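Periplasmic beta-glucosidase (Pseudomonas aeruginosa, PDB 6R5T) probably hydrolyses terminal, non-reducing beta-D-glucosyl residues from beta-glucosides, releasing beta-D-glucose, as a periplasmic glycoside hydrolase of family 3. Local coordinates at residues Leu10-Leu23 with Gln307-Lys321. The protein carries 1 engineered substitution. Numbering follows the deposited sequence.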
ATOM      1  N   LEU A  10      32.438 -16.158 -35.139  1.00 17.81           N
ATOM      2  CA  LEU A  10      31.309 -15.502 -35.830  1.00 17.78           C
ATOM      3  C   LEU A  10      31.348 -13.993 -35.588  1.00 17.84           C
ATOM      4  O   LEU A  10      31.183 -13.206 -36.560  1.00 17.75           O
ATOM      5  CB  LEU A  10      29.977 -16.108 -35.395  1.00 18.32           C
ATOM      6  CG  LEU A  10      28.744 -15.479 -36.035  1.00 19.88           C
ATOM      7  CD1 LEU A  10      28.806 -15.484 -37.546  1.00 20.32           C
ATOM      8  CD2 LEU A  10      27.540 -16.309 -35.635  1.00 18.71           C
ATOM      9  N   MET A  11      31.538 -13.537 -34.348  1.00 17.38           N
ATOM     10  CA  MET A  11      31.536 -12.078 -34.071  1.00 18.24           C
ATOM     11  C   MET A  11      32.703 -11.356 -34.763  1.00 18.68           C
ATOM     12  O   MET A  11      32.512 -10.213 -35.097  1.00 19.43           O
ATOM     13  CB  MET A  11      31.568 -11.837 -32.564  1.00 21.41           C
ATOM     14  CG  MET A  11      30.206 -12.173 -32.029  1.00 22.61           C
ATOM     15  SD  MET A  11      30.003 -11.772 -30.316  1.00 25.06           S
ATOM     16  CE  MET A  11      30.139  -9.984 -30.333  1.00 23.74           C
ATOM     17  N   ALA A  12      33.829 -12.032 -34.975  1.00 20.03           N
ATOM     18  CA  ALA A  12      34.987 -11.440 -35.695  1.00 21.46           C
ATOM     19  C   ALA A  12      34.603 -11.181 -37.151  1.00 21.18           C
ATOM     20  O   ALA A  12      35.304 -10.408 -37.806  1.00 24.11           O
ATOM     21  CB  ALA A  12      36.232 -12.327 -35.587  1.00 22.75           C
ATOM     22  N   ARG A  13      33.553 -11.802 -37.668  1.00 19.20           N
ATOM     23  CA  ARG A  13      33.116 -11.611 -39.068  1.00 17.88           C
ATOM     24  C   ARG A  13      32.131 -10.442 -39.185  1.00 18.89           C
ATOM     25  O   ARG A  13      31.776 -10.040 -40.317  1.00 19.24           O
ATOM     26  CB  ARG A  13      32.443 -12.880 -39.592  1.00 20.48           C
ATOM     27  CG  ARG A  13      33.264 -14.155 -39.478  1.00 22.03           C
ATOM     28  CD  ARG A  13      32.531 -15.355 -40.058  1.00 23.56           C
ATOM     29  NE  ARG A  13      32.335 -15.108 -41.458  1.00 23.83           N
ATOM     30  CZ  ARG A  13      31.691 -15.874 -42.319  1.00 27.40           C
ATOM     31  NH1 ARG A  13      31.171 -17.012 -41.914  1.00 29.63           N
ATOM     32  NH2 ARG A  13      31.577 -15.470 -43.573  1.00 29.62           N
ATOM     33  N   MET A  14      31.556  -9.996 -38.058  1.00 15.92           N
ATOM     34  CA  MET A  14      30.344  -9.153 -38.107  1.00 15.82           C
ATOM     35  C   MET A  14      30.701  -7.677 -38.061  1.00 15.32           C
ATOM     36  O   MET A  14      31.501  -7.250 -37.239  1.00 18.33           O
ATOM     37  CB  MET A  14      29.406  -9.506 -36.941  1.00 14.67           C
ATOM     38  CG  MET A  14      28.859 -10.880 -37.101  1.00 14.31           C
ATOM     39  SD  MET A  14      27.994 -11.441 -35.576  1.00 17.63           S
ATOM     40  CE  MET A  14      26.490 -10.468 -35.741  1.00 18.24           C
ATOM     41  N   SER A  15      30.043  -6.912 -38.924  1.00 16.55           N
ATOM     42  CA  SER A  15      30.041  -5.442 -38.859  1.00 16.96           C
ATOM     43  C   SER A  15      29.256  -5.030 -37.620  1.00 15.96           C
ATOM     44  O   SER A  15      28.398  -5.839 -37.146  1.00 16.80           O
ATOM     45  CB  SER A  15      29.429  -4.785 -40.068  1.00 16.97           C
ATOM     46  OG  SER A  15      28.079  -5.142 -40.218  1.00 18.17           O
ATOM     47  N   ASN A  16      29.421  -3.794 -37.218  1.00 17.18           N
ATOM     48  CA  ASN A  16      28.536  -3.281 -36.138  1.00 16.88           C
ATOM     49  C   ASN A  16      27.084  -3.288 -36.581  1.00 17.41           C
ATOM     50  O   ASN A  16      26.197  -3.594 -35.741  1.00 17.29           O
ATOM     51  CB  ASN A  16      28.970  -1.918 -35.628  1.00 18.41           C
ATOM     52  CG  ASN A  16      29.989  -2.040 -34.515  1.00 19.46           C
ATOM     53  OD1 ASN A  16      30.380  -3.132 -34.095  1.00 22.86           O
ATOM     54  ND2 ASN A  16      30.431  -0.896 -34.038  1.00 24.44           N
ATOM     55  N   ALA A  17      26.783  -3.029 -37.853  1.00 15.90           N
ATOM     56  CA  ALA A  17      25.396  -3.101 -38.333  1.00 18.10           C
ATOM     57  C   ALA A  17      24.825  -4.494 -38.056  1.00 16.82           C
ATOM     58  O   ALA A  17      23.619  -4.643 -37.638  1.00 17.34           O
ATOM     59  CB  ALA A  17      25.371  -2.728 -39.792  1.00 19.76           C
ATOM     60  N   GLU A  18      25.614  -5.528 -38.366  1.00 16.33           N
ATOM     61  CA  GLU A  18      25.183  -6.927 -38.184  1.00 15.83           C
ATOM     62  C   GLU A  18      25.030  -7.237 -36.684  1.00 15.35           C
ATOM     63  O   GLU A  18      24.059  -7.928 -36.309  1.00 15.79           O
ATOM     64  CB  GLU A  18      26.172  -7.879 -38.870  1.00 16.86           C
ATOM     65  CG  GLU A  18      25.998  -7.858 -40.387  1.00 18.00           C
ATOM     66  CD  GLU A  18      27.157  -8.438 -41.202  1.00 19.76           C
ATOM     67  OE1 GLU A  18      26.845  -8.882 -42.318  1.00 25.10           O
ATOM     68  OE2 GLU A  18      28.319  -8.507 -40.708  1.00 20.79           O
ATOM     69  N   LYS A  19      25.967  -6.806 -35.866  1.00 14.82           N
ATOM     70  CA  LYS A  19      25.867  -7.019 -34.396  1.00 14.59           C
ATOM     71  C   LYS A  19      24.615  -6.319 -33.857  1.00 16.33           C
ATOM     72  O   LYS A  19      23.838  -6.940 -33.043  1.00 15.77           O
ATOM     73  CB  LYS A  19      27.100  -6.467 -33.712  1.00 14.69           C
ATOM     74  CG  LYS A  19      28.347  -7.294 -33.943  1.00 15.78           C
ATOM     75  CD  LYS A  19      29.571  -6.708 -33.267  1.00 17.63           C
ATOM     76  CE  LYS A  19      30.798  -7.538 -33.533  1.00 18.93           C
ATOM     77  NZ  LYS A  19      32.000  -6.917 -32.945  1.00 21.36           N
ATOM     78  N   ILE A  20      24.407  -5.071 -34.250  1.00 14.86           N
ATOM     79  CA  ILE A  20      23.226  -4.321 -33.750  1.00 15.81           C
ATOM     80  C   ILE A  20      21.945  -4.964 -34.273  1.00 16.42           C
ATOM     81  O   ILE A  20      20.941  -5.007 -33.496  1.00 16.90           O
ATOM     82  CB  ILE A  20      23.350  -2.850 -34.130  1.00 17.39           C
ATOM     83  CG1 ILE A  20      24.531  -2.237 -33.375  1.00 17.03           C
ATOM     84  CG2 ILE A  20      22.015  -2.135 -33.880  1.00 18.62           C
ATOM     85  CD1 ILE A  20      24.961  -0.880 -33.895  1.00 18.33           C
ATOM     86  N   GLY A  21      21.938  -5.511 -35.494  1.00 15.99           N
ATOM     87  CA  GLY A  21      20.741  -6.207 -36.005  1.00 17.33           C
ATOM     88  C   GLY A  21      20.312  -7.356 -35.098  1.00 15.36           C
ATOM     89  O   GLY A  21      19.126  -7.635 -34.969  1.00 16.30           O
ATOM     90  N   GLN A  22      21.260  -8.050 -34.507  1.00 14.43           N
ATOM     91  CA  GLN A  22      20.989  -9.197 -33.610  1.00 15.28           C
ATOM     92  C   GLN A  22      20.177  -8.757 -32.389  1.00 15.18           C
ATOM     93  O   GLN A  22      19.471  -9.628 -31.827  1.00 16.33           O
ATOM     94  CB  GLN A  22      22.263  -9.871 -33.160  1.00 14.74           C
ATOM     95  CG  GLN A  22      22.894 -10.656 -34.335  1.00 14.75           C
ATOM     96  CD  GLN A  22      21.958 -11.723 -34.826  1.00 15.29           C
ATOM     97  OE1 GLN A  22      21.612 -12.632 -34.061  1.00 15.72           O
ATOM     98  NE2 GLN A  22      21.501 -11.606 -36.070  1.00 14.84           N
ATOM     99  N   LEU A  23      20.242  -7.485 -32.039  1.00 15.11           N
ATOM    100  CA  LEU A  23      19.623  -7.001 -30.776  1.00 15.60           C
ATOM    101  C   LEU A  23      18.161  -6.645 -31.021  1.00 16.39           C
ATOM    102  O   LEU A  23      17.461  -6.296 -30.043  1.00 15.27           O
ATOM    103  CB  LEU A  23      20.403  -5.804 -30.244  1.00 15.83           C
ATOM    104  CG  LEU A  23      21.925  -5.986 -30.166  1.00 14.06           C
ATOM    105  CD1 LEU A  23      22.537  -4.764 -29.550  1.00 14.95           C
ATOM    106  CD2 LEU A  23      22.308  -7.267 -29.418  1.00 16.11           C
ATOM    107  N   GLN A 307      32.336   0.004 -27.558  1.00 19.36           N
ATOM    108  CA  GLN A 307      32.181  -1.186 -28.422  1.00 19.60           C
ATOM    109  C   GLN A 307      31.819  -2.414 -27.567  1.00 19.51           C
ATOM    110  O   GLN A 307      30.982  -3.242 -28.009  1.00 19.91           O
ATOM    111  CB  GLN A 307      33.451  -1.416 -29.240  1.00 20.89           C
ATOM    112  CG  GLN A 307      33.401  -2.638 -30.136  1.00 20.03           C
ATOM    113  CD  GLN A 307      32.424  -2.434 -31.271  1.00 21.37           C
ATOM    114  OE1 GLN A 307      32.468  -1.394 -31.939  1.00 21.23           O
ATOM    115  NE2 GLN A 307      31.519  -3.389 -31.486  1.00 19.21           N
ATOM    116  N   ALA A 308      32.423  -2.567 -26.393  1.00 21.47           N
ATOM    117  CA  ALA A 308      32.152  -3.685 -25.459  1.00 23.25           C
ATOM    118  C   ALA A 308      30.645  -3.760 -25.096  1.00 19.19           C
ATOM    119  O   ALA A 308      30.162  -4.885 -24.873  1.00 20.41           O
ATOM    120  CB  ALA A 308      32.992  -3.540 -24.225  1.00 25.40           C
ATOM    121  N   ASP A 309      29.914  -2.658 -25.081  1.00 21.12           N
ATOM    122  CA  ASP A 309      28.444  -2.657 -24.782  1.00 20.71           C
ATOM    123  C   ASP A 309      27.708  -3.396 -25.917  1.00 20.54           C
ATOM    124  O   ASP A 309      26.874  -4.315 -25.672  1.00 18.42           O
ATOM    125  CB  ASP A 309      27.915  -1.231 -24.632  1.00 22.80           C
ATOM    126  CG  ASP A 309      28.469  -0.485 -23.433  1.00 25.62           C
ATOM    127  OD1 ASP A 309      28.537  -1.133 -22.366  1.00 26.49           O
ATOM    128  OD2 ASP A 309      28.827   0.737 -23.577  1.00 24.68           O
ATOM    129  N   ILE A 310      28.032  -3.084 -27.180  1.00 18.69           N
ATOM    130  CA  ILE A 310      27.430  -3.776 -28.356  0.50 18.79           C
ATOM    131  C   ILE A 310      27.875  -5.238 -28.338  1.00 17.60           C
ATOM    132  O   ILE A 310      27.061  -6.135 -28.586  1.00 17.02           O
ATOM    133  CB  ILE A 310      27.875  -3.090 -29.660  0.50 18.74           C
ATOM    134  CG1 ILE A 310      27.483  -1.614 -29.687  0.50 19.88           C
ATOM    135  CG2 ILE A 310      27.382  -3.850 -30.874  0.50 19.70           C
ATOM    136  CD1 ILE A 310      26.023  -1.402 -29.897  0.50 21.48           C
ATOM    137  N   ASP A 311      29.162  -5.465 -28.095  1.00 16.87           N
ATOM    138  CA  ASP A 311      29.692  -6.840 -28.168  1.00 17.53           C
ATOM    139  C   ASP A 311      29.031  -7.730 -27.111  1.00 17.45           C
ATOM    140  O   ASP A 311      28.794  -8.918 -27.411  1.00 18.72           O
ATOM    141  CB  ASP A 311      31.209  -6.864 -28.043  1.00 20.31           C
ATOM    142  CG  ASP A 311      31.926  -6.336 -29.284  1.00 22.28           C
ATOM    143  OD1 ASP A 311      31.263  -6.165 -30.323  1.00 20.99           O
ATOM    144  OD2 ASP A 311      33.167  -6.104 -29.172  1.00 24.69           O
ATOM    145  N   ARG A 312      28.800  -7.202 -25.908  1.00 17.14           N
ATOM    146  CA  ARG A 312      28.225  -7.994 -24.787  1.00 20.32           C
ATOM    147  C   ARG A 312      26.835  -8.433 -25.218  1.00 17.31           C
ATOM    148  O   ARG A 312      26.517  -9.622 -25.095  1.00 18.77           O
ATOM    149  CB  ARG A 312      28.127  -7.118 -23.538  1.00 21.79           C
ATOM    150  CG  ARG A 312      27.494  -7.815 -22.343  1.00 27.46           C
ATOM    151  CD  ARG A 312      26.898  -6.764 -21.406  1.00 29.75           C
ATOM    152  NE  ARG A 312      25.544  -6.417 -21.901  1.00 32.22           N
ATOM    153  CZ  ARG A 312      25.083  -5.182 -22.074  1.00 32.45           C
ATOM    154  NH1 ARG A 312      25.866  -4.133 -21.801  1.00 32.92           N
ATOM    155  NH2 ARG A 312      23.840  -5.009 -22.508  1.00 23.14           N
ATOM    156  N   ALA A 313      26.067  -7.484 -25.739  1.00 16.26           N
ATOM    157  CA  ALA A 313      24.648  -7.654 -26.091  1.00 14.85           C
ATOM    158  C   ALA A 313      24.545  -8.679 -27.210  1.00 15.95           C
ATOM    159  O   ALA A 313      23.772  -9.647 -27.146  1.00 14.71           O
ATOM    160  CB  ALA A 313      24.042  -6.334 -26.429  1.00 15.12           C
ATOM    161  N   CYS A 314      25.375  -8.512 -28.258  1.00 14.77           N
ATOM    162  CA  CYS A 314      25.374  -9.432 -29.404  1.00 14.76           C
ATOM    163  C   CYS A 314      25.809 -10.843 -28.991  1.00 14.88           C
ATOM    164  O   CYS A 314      25.154 -11.811 -29.373  1.00 14.66           O
ATOM    165  CB  CYS A 314      26.306  -8.859 -30.462  1.00 16.19           C
ATOM    166  SG  CYS A 314      26.311  -9.890 -31.948  1.00 19.34           S
ATOM    167  N   ARG A 315      26.867 -10.973 -28.189  1.00 14.85           N
ATOM    168  CA  ARG A 315      27.330 -12.280 -27.732  1.00 16.25           C
ATOM    169  C   ARG A 315      26.194 -13.014 -27.015  1.00 14.84           C
ATOM    170  O   ARG A 315      26.009 -14.186 -27.253  1.00 14.59           O
ATOM    171  CB  ARG A 315      28.545 -12.172 -26.814  1.00 18.29           C
ATOM    172  CG  ARG A 315      29.003 -13.482 -26.195  1.00 22.93           C
ATOM    173  CD  ARG A 315      28.354 -13.734 -24.811  1.00 26.93           C
ATOM    174  NE  ARG A 315      28.435 -15.130 -24.393  1.00 30.59           N
ATOM    175  CZ  ARG A 315      27.604 -15.743 -23.549  1.00 31.12           C
ATOM    176  NH1 ARG A 315      26.566 -15.113 -23.005  1.00 32.54           N
ATOM    177  NH2 ARG A 315      27.789 -17.024 -23.283  1.00 32.94           N
ATOM    178  N   ASP A 316      25.416 -12.294 -26.213  1.00 15.00           N
ATOM    179  CA  ASP A 316      24.328 -12.945 -25.466  1.00 16.04           C
ATOM    180  C   ASP A 316      23.259 -13.449 -26.433  1.00 14.54           C
ATOM    181  O   ASP A 316      22.711 -14.549 -26.200  1.00 15.82           O
ATOM    182  CB  ASP A 316      23.784 -11.995 -24.395  1.00 15.00           C
ATOM    183  CG  ASP A 316      24.713 -11.704 -23.237  1.00 17.99           C
ATOM    184  OD1 ASP A 316      25.744 -12.396 -23.130  1.00 19.95           O
ATOM    185  OD2 ASP A 316      24.404 -10.743 -22.466  1.00 19.53           O
ATOM    186  N   VAL A 317      22.936 -12.693 -27.490  1.00 13.75           N
ATOM    187  CA  VAL A 317      21.932 -13.174 -28.457  1.00 13.39           C
ATOM    188  C   VAL A 317      22.469 -14.437 -29.156  1.00 15.09           C
ATOM    189  O   VAL A 317      21.730 -15.423 -29.293  1.00 14.70           O
ATOM    190  CB  VAL A 317      21.571 -12.069 -29.455  1.00 14.53           C
ATOM    191  CG1 VAL A 317      20.683 -12.624 -30.557  1.00 14.99           C
ATOM    192  CG2 VAL A 317      20.876 -10.912 -28.722  1.00 15.52           C
ATOM    193  N   LEU A 318      23.725 -14.379 -29.617  1.00 15.86           N
ATOM    194  CA  LEU A 318      24.303 -15.496 -30.385  1.00 16.56           C
ATOM    195  C   LEU A 318      24.395 -16.721 -29.492  1.00 15.55           C
ATOM    196  O   LEU A 318      24.106 -17.827 -29.966  1.00 16.73           O
ATOM    197  CB  LEU A 318      25.681 -15.073 -30.921  1.00 16.36           C
ATOM    198  CG  LEU A 318      25.674 -13.940 -31.948  1.00 16.80           C
ATOM    199  CD1 LEU A 318      27.109 -13.669 -32.375  1.00 17.84           C
ATOM    200  CD2 LEU A 318      24.786 -14.229 -33.140  1.00 18.34           C
ATOM    201  N   ALA A 319      24.720 -16.527 -28.240  1.00 18.07           N
ATOM    202  CA  ALA A 319      24.862 -17.666 -27.310  1.00 16.75           C
ATOM    203  C   ALA A 319      23.487 -18.307 -27.077  1.00 16.48           C
ATOM    204  O   ALA A 319      23.413 -19.512 -26.968  1.00 17.59           O
ATOM    205  CB  ALA A 319      25.485 -17.231 -26.027  1.00 18.08           C
ATOM    206  N   ALA A 320      22.413 -17.533 -27.008  1.00 16.43           N
ATOM    207  CA  ALA A 320      21.067 -18.114 -26.868  1.00 16.07           C
ATOM    208  C   ALA A 320      20.723 -18.952 -28.096  1.00 16.10           C
ATOM    209  O   ALA A 320      20.193 -20.072 -27.970  1.00 15.51           O
ATOM    210  CB  ALA A 320      20.047 -17.034 -26.650  1.00 15.84           C
ATOM    211  N   LYS A 321      21.020 -18.439 -29.280  1.00 14.45           N
ATOM    212  CA  LYS A 321      20.721 -19.188 -30.516  1.00 15.49           C
ATOM    213  C   LYS A 321      21.556 -20.471 -30.564  1.00 14.80           C
ATOM    214  O   LYS A 321      21.030 -21.487 -31.039  1.00 16.79           O
ATOM    215  CB  LYS A 321      21.026 -18.275 -31.678  1.00 16.29           C
ATOM    216  CG  LYS A 321      20.061 -17.107 -31.772  1.00 15.53           C
ATOM    217  CD  LYS A 321      20.333 -16.155 -32.923  1.00 14.87           C
ATOM    218  CE  LYS A 321      19.265 -15.093 -33.013  1.00 16.44           C
ATOM    219  NZ  LYS A 321      19.389 -14.239 -34.211  1.00 17.28           N
TER
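Asn16 and Gln307 meet amide to amide in a reciprocal pair: Asn16 ND2 gives a nearly straight bond (165°) to an in-plane lone pair of Gln307 OE1. Gln307 NE2 returns a less straight one to Asn16 OD1 at 2.9 Å, tilted out of the carbonyl plane. The two amide planes lie 27° apart. Gln307 NE2 also donates to Asp311 OD1, whose opposite face receives Lys19 NZ in a 2.8 Å salt bridge. Lys19, extended beyond CG, is a knob among Gln307, Ile310, Asp311 and Cys314, where helix segments 16-22 and 307-321 approach to 8.7 Å between axes. Met11 SD lies against Arg315 CA and CB, the bend at chi3 (65°) turns CE toward Asp311 O, and CG presses on Leu318 CD1 at a tight 3.5 Å. Gln22, the second knob, bends at chi2 and takes Lys321 NZ on OE1 at 2.7 Å; that ammonium also bonds Gly47 O and Pro73 O. Leu23 CD2 lies against the Ala313-Cys314 backbone, just where the chain enters strand 24-26. The contact thus packs the N-terminal helices against a late helix of the TIM-barrel-like domain, away from the sugar site. Three oxygen acceptors around Lys321 NZ satisfy a buried ammonium, and the two donors on Asp311 OD1 would favour an ionised carboxylate.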